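Local coordinates for DUF3828 domain-containing protein (PDB 3KZT) that is of unknown function but is probably made as a lipoprotein, and pairs with a second copy of itself in the crystal, at residues E32-A37 and D54-K59; E36-S41 and D79-A84; Y109-A112 and E118-V121. All coordinates share one frame; numbering follows the deposited sequence. Where two conformers were deposited one is given.

Contact 1 (E32-A37 and D54-K59); sequences EDFYEA and DSIKQK
Ile56 of helix 47-60 sets its two branches against Phe34 and Ala37 of helix 13-41, joining the successive arms of an antiparallel helical hairpin. The axes of 32-37 and 54-59 approach to 10.3 Å and differ by 169° in direction, so the interface is made mainly by side chains reaching across. Ile56 CG2 meets the Phe34 ring at its edge, near the ring plane, and lies 3.5 Å from Phe34 CD1 and equally far from CE1. The other branch ends on Ala37, where Ile56 CD1 is 4.0 Å from Ala37 CB and only 3.2 Å from Ala37 O, so one methyl packs on both a methyl and a main-chain carbonyl. This division of labour follows from the first torsion of Ile56: CG1 stands beside the backbone N (chi1 -68°), which leaves CG2 on the carbonyl side, turned to the phenyl ring. Phe34 in turn carries its CG anti to the backbone N (chi1 168°), and the far side of the ring swings round to helix 47-60. Lys57 adds a looser edge to the patch, its CG 4.5 Å from Phe34 CE1.

Farther out, the Phe34 ring meets that of Tyr38 and touches Ile81 and Leu61, while Tyr35 on the same helix points away from helix 47-60 and bonds through its hydroxyl to Ile81 O. The second subunit packs Met43 on Ala37 and Ser44 on Ile56, so the hairpin also contributes to the dimer. All four touching residues are buried, and within helix 47-60 the Lys57 amine turns from segment 32-37, to a long salt bridge of 3.9 Å between Lys57 NZ and Asp54 OD1.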
loop_
_atom_site.group_PDB
_atom_site.type_symbol
_atom_site.label_atom_id
_atom_site.label_comp_id
_atom_site.label_asym_id
_atom_site.label_seq_id
_atom_site.Cartn_x
_atom_site.Cartn_y
_atom_site.Cartn_z
ATOM N N GLU A 32 -10.431 2.636 -1.767
ATOM C CA GLU A 32 -8.970 2.686 -2.044
ATOM C C GLU A 32 -8.112 2.363 -0.820
ATOM O O GLU A 32 -7.146 1.606 -0.935
ATOM C CB GLU A 32 -8.570 4.060 -2.548
ATOM C CG GLU A 32 -9.008 4.331 -3.990
ATOM C CD GLU A 32 -8.788 5.770 -4.430
ATOM O OE1 GLU A 32 -8.454 6.623 -3.585
ATOM O OE2 GLU A 32 -8.947 6.041 -5.645
ATOM N N ASP A 33 -8.471 2.950 0.332
ATOM C CA ASP A 33 -7.750 2.706 1.621
ATOM C C ASP A 33 -7.856 1.271 2.062
ATOM O O ASP A 33 -6.877 0.710 2.556
ATOM C CB ASP A 33 -8.297 3.575 2.770
ATOM C CG ASP A 33 -8.045 5.065 2.581
ATOM O OD1 ASP A 33 -7.285 5.472 1.676
ATOM O OD2 ASP A 33 -8.639 5.831 3.348
ATOM N N PHE A 34 -9.059 0.694 1.940
ATOM C CA PHE A 34 -9.259 -0.722 2.260
ATOM C C PHE A 34 -8.355 -1.634 1.419
ATOM O O PHE A 34 -7.633 -2.459 1.980
ATOM C CB PHE A 34 -10.730 -1.161 2.086
ATOM C CG PHE A 34 -10.906 -2.640 2.128
ATOM C CD1 PHE A 34 -10.498 -3.367 3.252
ATOM C CD2 PHE A 34 -11.439 -3.339 1.033
ATOM C CE1 PHE A 34 -10.624 -4.755 3.291
ATOM C CE2 PHE A 34 -11.576 -4.735 1.075
ATOM C CZ PHE A 34 -11.165 -5.437 2.200
ATOM N N TYR A 35 -8.410 -1.479 0.092
ATOM C CA TYR A 35 -7.622 -2.335 -0.827
ATOM C C TYR A 35 -6.110 -2.188 -0.691
ATOM O O TYR A 35 -5.394 -3.184 -0.772
ATOM C CB TYR A 35 -8.081 -2.185 -2.301
ATOM C CG TYR A 35 -9.238 -3.091 -2.620
ATOM C CD1 TYR A 35 -10.553 -2.707 -2.349
ATOM C CD2 TYR A 35 -9.020 -4.356 -3.161
ATOM C CE1 TYR A 35 -11.625 -3.553 -2.616
ATOM C CE2 TYR A 35 -10.075 -5.210 -3.437
ATOM C CZ TYR A 35 -11.382 -4.808 -3.167
ATOM O OH TYR A 35 -12.438 -5.640 -3.436
ATOM N N GLU A 36 -5.629 -0.964 -0.471
ATOM C CA GLU A 36 -4.185 -0.741 -0.231
ATOM C C GLU A 36 -3.720 -1.347 1.104
ATOM O O GLU A 36 -2.662 -1.987 1.154
ATOM C CB GLU A 36 -3.826 0.737 -0.335
ATOM C CG GLU A 36 -3.840 1.214 -1.782
ATOM C CD GLU A 36 -3.848 2.716 -1.940
ATOM O OE1 GLU A 36 -3.517 3.460 -0.973
ATOM O OE2 GLU A 36 -4.187 3.163 -3.060
ATOM N N ALA A 37 -4.525 -1.159 2.162
ATOM C CA ALA A 37 -4.245 -1.743 3.497
ATOM C C ALA A 37 -4.309 -3.273 3.464
ATOM O O ALA A 37 -3.413 -3.943 3.966
ATOM C CB ALA A 37 -5.232 -1.206 4.527
ATOM N N ASP A 54 -7.672 -10.092 8.469
ATOM C CA ASP A 54 -8.947 -10.161 9.206
ATOM C C ASP A 54 -9.224 -8.865 9.964
ATOM O O ASP A 54 -10.340 -8.407 9.927
ATOM C CB ASP A 54 -8.994 -11.373 10.149
ATOM C CG ASP A 54 -8.991 -12.712 9.399
ATOM O OD1 ASP A 54 -9.445 -12.776 8.224
ATOM O OD2 ASP A 54 -8.526 -13.713 10.002
ATOM N N SER A 55 -8.197 -8.273 10.615
ATOM C CA SER A 55 -8.339 -6.938 11.303
ATOM C C SER A 55 -8.851 -5.850 10.358
ATOM O O SER A 55 -9.750 -5.090 10.712
ATOM C CB SER A 55 -7.003 -6.453 11.888
ATOM O OG SER A 55 -6.474 -7.355 12.832
ATOM N N ILE A 56 -8.274 -5.802 9.159
ATOM C CA ILE A 56 -8.669 -4.843 8.121
ATOM C C ILE A 56 -10.111 -5.103 7.641
ATOM O O ILE A 56 -10.887 -4.154 7.479
ATOM C CB ILE A 56 -7.669 -4.862 6.932
ATOM C CG1 ILE A 56 -6.310 -4.296 7.376
ATOM C CG2 ILE A 56 -8.184 -4.033 5.766
ATOM C CD1 ILE A 56 -5.182 -4.710 6.481
ATOM N N LYS A 57 -10.465 -6.381 7.442
ATOM C CA LYS A 57 -11.855 -6.767 7.085
ATOM C C LYS A 57 -12.851 -6.406 8.197
ATOM O O LYS A 57 -13.957 -5.953 7.908
ATOM C CB LYS A 57 -11.956 -8.268 6.733
ATOM C CG LYS A 57 -11.282 -8.627 5.418
ATOM C CD LYS A 57 -10.941 -10.124 5.306
ATOM C CE LYS A 57 -12.159 -11.001 5.097
ATOM N NZ LYS A 57 -11.794 -12.471 5.068
ATOM N N GLN A 58 -12.448 -6.585 9.455
ATOM C CA GLN A 58 -13.287 -6.171 10.620
ATOM C C GLN A 58 -13.510 -4.626 10.639
ATOM O O GLN A 58 -14.606 -4.166 10.999
ATOM C CB GLN A 58 -12.656 -6.640 11.953
ATOM C CG GLN A 58 -12.509 -8.208 12.114
ATOM C CD GLN A 58 -13.682 -8.916 12.755
ATOM O OE1 GLN A 58 -14.801 -8.380 12.852
ATOM N NE2 GLN A 58 -13.438 -10.157 13.187
ATOM N N LYS A 59 -12.483 -3.860 10.214
ATOM C CA LYS A 59 -12.556 -2.390 10.179
ATOM C C LYS A 59 -13.415 -1.868 9.025
ATOM O O LYS A 59 -14.344 -1.069 9.247
ATOM C CB LYS A 59 -11.138 -1.778 10.085
ATOM C CG LYS A 59 -11.112 -0.227 10.036
ATOM C CD LYS A 59 -9.738 0.341 10.354
ATOM C CE LYS A 59 -9.756 1.869 10.299
ATOM N NZ LYS A 59 -10.736 2.451 11.260
#

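Contact 2 (E36-S41 and D79-A84); sequences EAYAAS and DPIIRA. With SO4 (sulfate ion), chain F.
Tyr38, near the end of helix 13-41, faces the irregular segment 79-84 with its CA 9.2 Å from that of Ile81, a distance the tyrosine ring spans. The segment doubles back on itself: Asp79 faces both Arg83 and Ala84 in a G1 beta bulge, and Asp79 OD1 accepts from Ile81 N at 3.1 Å in an Asx turn. The Tyr38 ring extends toward this loop with CG anti to the backbone N (chi1 -169°). Its hydroxyl donates to Asp79, with 2.6 Å between Tyr38 OH and Asp79 OD2, and OD2 accepts through its syn lone pair, on the side of OD1. Ring and carboxylate planes stand 87° apart, and OD2 lies in the plane of the ring at its edge. In the conformer described, CD1 of Ile81 lies over one face, in a CH-pi contact 4.0 Å from the Tyr38 ring centroid and 29° off the normal. Ile82 CG2 is a more distant neighbour at the ring edge.

A water donates to Tyr38 OH at 3.0 Å and to Asp79 OD1 at 2.7 Å, closing a second path between the two residues. Beyond them, Phe42 packs edge-to-face with Tyr38, and Arg83 grips a sulfate, probably from the crystallisation liquor, through NH1 and NH2. The Tyr38 hydroxyl thus both gives and takes a hydrogen bond, while the carboxylate receives Tyr38, the water and Ile81 N; the same acid that shapes the turn ties it to the helix, so the buried hydroxyl meets both an acceptor and a water.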
loop_
_atom_site.group_PDB
_atom_site.type_symbol
_atom_site.label_atom_id
_atom_site.label_comp_id
_atom_site.label_asym_id
_atom_site.label_seq_id
_atom_site.Cartn_x
_atom_site.Cartn_y
_atom_site.Cartn_z
ATOM N N GLU A 36 -5.629 -0.964 -0.471
ATOM C CA GLU A 36 -4.185 -0.741 -0.231
ATOM C C GLU A 36 -3.720 -1.347 1.104
ATOM O O GLU A 36 -2.662 -1.987 1.154
ATOM C CB GLU A 36 -3.826 0.737 -0.335
ATOM C CG GLU A 36 -3.840 1.214 -1.782
ATOM C CD GLU A 36 -3.848 2.716 -1.940
ATOM O OE1 GLU A 36 -3.517 3.460 -0.973
ATOM O OE2 GLU A 36 -4.187 3.163 -3.060
ATOM N N ALA A 37 -4.525 -1.159 2.162
ATOM C CA ALA A 37 -4.245 -1.743 3.497
ATOM C C ALA A 37 -4.309 -3.273 3.464
ATOM O O ALA A 37 -3.413 -3.943 3.966
ATOM C CB ALA A 37 -5.232 -1.206 4.527
ATOM N N TYR A 38 -5.379 -3.799 2.861
ATOM C CA TYR A 38 -5.587 -5.251 2.714
ATOM C C TYR A 38 -4.474 -5.917 1.883
ATOM O O TYR A 38 -3.947 -6.951 2.277
ATOM C CB TYR A 38 -6.964 -5.535 2.097
ATOM C CG TYR A 38 -7.375 -6.980 2.147
ATOM C CD1 TYR A 38 -7.632 -7.600 3.373
ATOM C CD2 TYR A 38 -7.552 -7.731 0.972
ATOM C CE1 TYR A 38 -8.019 -8.936 3.441
ATOM C CE2 TYR A 38 -7.941 -9.070 1.029
ATOM C CZ TYR A 38 -8.179 -9.663 2.269
ATOM O OH TYR A 38 -8.563 -10.966 2.348
ATOM N N ALA A 39 -4.116 -5.294 0.758
ATOM C CA ALA A 39 -3.007 -5.791 -0.126
ATOM C C ALA A 39 -1.672 -5.921 0.580
ATOM O O ALA A 39 -0.936 -6.860 0.314
ATOM C CB ALA A 39 -2.837 -4.908 -1.290
ATOM N N ALA A 40 -1.359 -4.965 1.464
ATOM C CA ALA A 40 -0.122 -5.006 2.261
ATOM C C ALA A 40 -0.043 -6.223 3.207
ATOM O O ALA A 40 1.050 -6.698 3.490
ATOM C CB ALA A 40 0.058 -3.697 3.053
ATOM N N SER A 41 -1.196 -6.725 3.673
ATOM C CA SER A 41 -1.240 -7.941 4.523
ATOM C C SER A 41 -0.719 -9.213 3.816
ATOM O O SER A 41 -0.259 -10.132 4.479
ATOM C CB SER A 41 -2.653 -8.191 5.078
ATOM O OG SER A 41 -3.517 -8.722 4.093
ATOM N N ASP A 79 -9.660 -15.807 -2.739
ATOM C CA ASP A 79 -10.084 -14.703 -1.907
ATOM C C ASP A 79 -11.097 -13.889 -2.763
ATOM O O ASP A 79 -10.707 -13.325 -3.781
ATOM C CB ASP A 79 -8.868 -13.852 -1.513
ATOM C CG ASP A 79 -9.185 -12.812 -0.455
ATOM O OD1 ASP A 79 -10.343 -12.381 -0.331
ATOM O OD2 ASP A 79 -8.249 -12.421 0.253
ATOM N N PRO A 80 -12.395 -13.846 -2.353
ATOM C CA PRO A 80 -13.373 -13.063 -3.143
ATOM C C PRO A 80 -13.132 -11.507 -3.194
ATOM O O PRO A 80 -13.627 -10.848 -4.130
ATOM C CB PRO A 80 -14.704 -13.378 -2.440
ATOM C CG PRO A 80 -14.318 -13.685 -1.067
ATOM C CD PRO A 80 -13.048 -14.446 -1.171
ATOM N N ILE A 81 -12.387 -10.960 -2.206
ATOM C CA ILE A 81 -12.071 -9.524 -2.162
ATOM C C ILE A 81 -11.179 -9.135 -3.358
ATOM O O ILE A 81 -11.435 -8.133 -4.013
ATOM C CB ILE A 81 -11.375 -9.118 -0.821
ATOM C CG1 ILE A 81 -12.325 -9.318 0.381
ATOM C CG2 ILE A 81 -10.933 -7.631 -0.864
ATOM C CD1 ILE A 81 -11.645 -9.164 1.726
ATOM N N ILE A 82 -10.151 -9.959 -3.633
ATOM C CA ILE A 82 -9.203 -9.758 -4.785
ATOM C C ILE A 82 -9.456 -10.685 -6.013
ATOM O O ILE A 82 -8.820 -10.492 -7.069
ATOM C CB ILE A 82 -7.681 -9.874 -4.343
ATOM C CG1 ILE A 82 -7.349 -11.232 -3.695
ATOM C CG2 ILE A 82 -7.327 -8.755 -3.372
ATOM C CD1 ILE A 82 -5.873 -11.487 -3.489
ATOM N N ARG A 83 -10.379 -11.660 -5.880
ATOM C CA ARG A 83 -10.644 -12.691 -6.919
ATOM C C ARG A 83 -9.339 -13.374 -7.346
ATOM O O ARG A 83 -9.010 -13.457 -8.540
ATOM C CB ARG A 83 -11.412 -12.102 -8.110
ATOM C CG ARG A 83 -12.781 -11.651 -7.748
ATOM C CD ARG A 83 -13.514 -11.130 -8.939
ATOM N NE ARG A 83 -14.901 -10.799 -8.603
ATOM C CZ ARG A 83 -15.847 -10.423 -9.479
ATOM N NH1 ARG A 83 -15.585 -10.306 -10.797
ATOM N NH2 ARG A 83 -17.083 -10.153 -9.032
ATOM N N ALA A 84 -8.591 -13.822 -6.342
ATOM C CA ALA A 84 -7.289 -14.440 -6.537
ATOM C C ALA A 84 -6.886 -15.129 -5.245
ATOM O O ALA A 84 -7.502 -14.892 -4.202
ATOM C CB ALA A 84 -6.270 -13.400 -6.906
HETATM S S SO4 F . -19.357 -9.531 -11.430
HETATM O O1 SO4 F . -19.696 -9.616 -10.008
HETATM O O2 SO4 F . -18.011 -8.996 -11.602
HETATM O O3 SO4 F . -20.311 -8.649 -12.102
HETATM O O4 SO4 F . -19.424 -10.868 -12.024
HETATM O O HOH W 1 -11.106 -12.618 2.219
#

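Contact 3 (Y109-A112 and E118-V121); sequences YTSA and ERAV. With EDO (1,2-ethanediol), chain D.
The Tyr109 ring takes Val121 over one face, with Val121 CB 4.1 Å from the ring centroid and 29° off its normal; the guanidinium of Arg119 has Ser111 OG approaching obliquely and, at its edge, O1 of an ethanediol that accepts from Arg119 NE at 3.3 Å. Tyr109 and Val121 point the same way, side by side, from an antiparallel hairpin of strands 104-111 and 119-130. The tyrosine CG sits between the backbone N and the carbonyl carbon (chi1 86°), a crowded position that folds the ring over its neighbour, so that Tyr109 CE1 reaches Val121 CG1 at 3.6 Å. Four backbone bonds join the hydrogen-bonded pairs Tyr109-Val121 and Ser111-Arg119, among them Ser111 N to Arg119 O at 2.8 Å. From the face of Thr110 and Ala120, Thr110 CG2 crosses the side chain of Glu118, 3.5 Å from Glu118 CG, while Glu118 OE1 accepts from Gly114 N in the turn.

Replacing Tyr109 with an alanine would probably leave Val121 without its aromatic cover and Ile82 O without the hydroxyl that now bonds to it. On the face of Tyr109 and Arg119, two polar ends find partners outside the hairpin: Tyr109 OH with Ile82 O, and Arg119 NH2 with Arg83 O. Apolar packing and backbone bonding therefore hold the strands together, while the tyrosine and arginine tips bind the hairpin to loop 79-84, before strand 96-101.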
loop_
_atom_site.group_PDB
_atom_site.type_symbol
_atom_site.label_atom_id
_atom_site.label_comp_id
_atom_site.label_asym_id
_atom_site.label_seq_id
_atom_site.Cartn_x
_atom_site.Cartn_y
_atom_site.Cartn_z
ATOM N N TYR A 109 -8.360 -3.704 -11.089
ATOM C CA TYR A 109 -6.894 -3.869 -11.008
ATOM C C TYR A 109 -6.466 -5.031 -11.929
ATOM O O TYR A 109 -7.238 -5.948 -12.173
ATOM C CB TYR A 109 -6.398 -4.091 -9.552
ATOM C CG TYR A 109 -6.419 -5.535 -9.052
ATOM C CD1 TYR A 109 -7.553 -6.076 -8.469
ATOM C CD2 TYR A 109 -5.266 -6.357 -9.151
ATOM C CE1 TYR A 109 -7.568 -7.406 -8.008
ATOM C CE2 TYR A 109 -5.275 -7.666 -8.708
ATOM C CZ TYR A 109 -6.419 -8.185 -8.129
ATOM O OH TYR A 109 -6.413 -9.477 -7.688
ATOM N N THR A 110 -5.233 -4.967 -12.420
ATOM C CA THR A 110 -4.672 -5.988 -13.291
ATOM C C THR A 110 -3.823 -6.953 -12.443
ATOM O O THR A 110 -2.843 -6.528 -11.810
ATOM C CB THR A 110 -3.810 -5.349 -14.373
ATOM O OG1 THR A 110 -4.597 -4.388 -15.080
ATOM C CG2 THR A 110 -3.298 -6.394 -15.351
ATOM N N SER A 111 -4.228 -8.222 -12.403
ATOM C CA SER A 111 -3.472 -9.278 -11.713
ATOM C C SER A 111 -2.373 -9.790 -12.650
ATOM O O SER A 111 -2.654 -10.049 -13.828
ATOM C CB SER A 111 -4.384 -10.441 -11.365
ATOM O OG SER A 111 -3.646 -11.454 -10.730
ATOM N N ALA A 112 -1.151 -9.947 -12.118
ATOM C CA ALA A 112 0.027 -10.444 -12.867
ATOM C C ALA A 112 0.334 -9.615 -14.124
ATOM O O ALA A 112 0.536 -10.165 -15.215
ATOM C CB ALA A 112 -0.143 -11.918 -13.211
ATOM N N GLU A 118 -1.561 -12.482 -17.338
ATOM C CA GLU A 118 -2.147 -11.172 -17.003
ATOM C C GLU A 118 -3.675 -11.230 -17.093
ATOM O O GLU A 118 -4.212 -11.695 -18.098
ATOM C CB GLU A 118 -1.598 -10.086 -17.945
ATOM C CG GLU A 118 -2.159 -8.684 -17.715
ATOM C CD GLU A 118 -1.574 -7.637 -18.628
ATOM O OE1 GLU A 118 -0.356 -7.640 -18.870
ATOM O OE2 GLU A 118 -2.352 -6.781 -19.090
ATOM N N ARG A 119 -4.350 -10.755 -16.049
ATOM C CA ARG A 119 -5.809 -10.873 -15.915
ATOM C C ARG A 119 -6.445 -9.567 -15.380
ATOM O O ARG A 119 -6.055 -9.071 -14.316
ATOM C CB ARG A 119 -6.116 -12.054 -14.974
ATOM C CG ARG A 119 -7.595 -12.323 -14.750
ATOM C CD ARG A 119 -7.854 -13.730 -14.255
ATOM N NE ARG A 119 -7.234 -14.019 -12.948
ATOM C CZ ARG A 119 -7.737 -13.695 -11.739
ATOM N NH1 ARG A 119 -8.914 -13.031 -11.601
ATOM N NH2 ARG A 119 -7.057 -14.044 -10.626
ATOM N N ALA A 120 -7.410 -9.021 -16.130
ATOM C CA ALA A 120 -8.163 -7.832 -15.698
ATOM C C ALA A 120 -9.195 -8.285 -14.651
ATOM O O ALA A 120 -10.011 -9.156 -14.941
ATOM C CB ALA A 120 -8.855 -7.201 -16.872
ATOM N N VAL A 121 -9.127 -7.720 -13.442
ATOM C CA VAL A 121 -10.064 -8.053 -12.341
ATOM C C VAL A 121 -10.988 -6.845 -12.129
ATOM O O VAL A 121 -10.518 -5.700 -12.180
ATOM C CB VAL A 121 -9.310 -8.400 -11.049
ATOM C CG1 VAL A 121 -10.287 -8.777 -9.939
ATOM C CG2 VAL A 121 -8.342 -9.568 -11.306
HETATM C C1 EDO D . -4.034 -15.766 -12.094
HETATM O O1 EDO D . -4.735 -16.076 -13.299
HETATM C C2 EDO D . -3.749 -14.270 -12.026
HETATM O O2 EDO D . -3.023 -13.827 -13.173
#

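Contacts 1 and 2 start from the same part of helix 13-41, sharing Glu36 and Ala37, with centres about 8 Å apart. From there contact 1 reaches helix 47-60, while contact 2 reaches the loop after helix 63-75. They touch directly, for instance through Phe34 and Ile81, and both meet the second subunit. Contact 3 comes last in the chain, in the four-stranded antiparallel sheet; its centre is about 13 Å from that of contact 2 and about 20 Å from that of contact 1, which it does not touch. Loop 79-84 thus lies between the helices and the sheet and touches both.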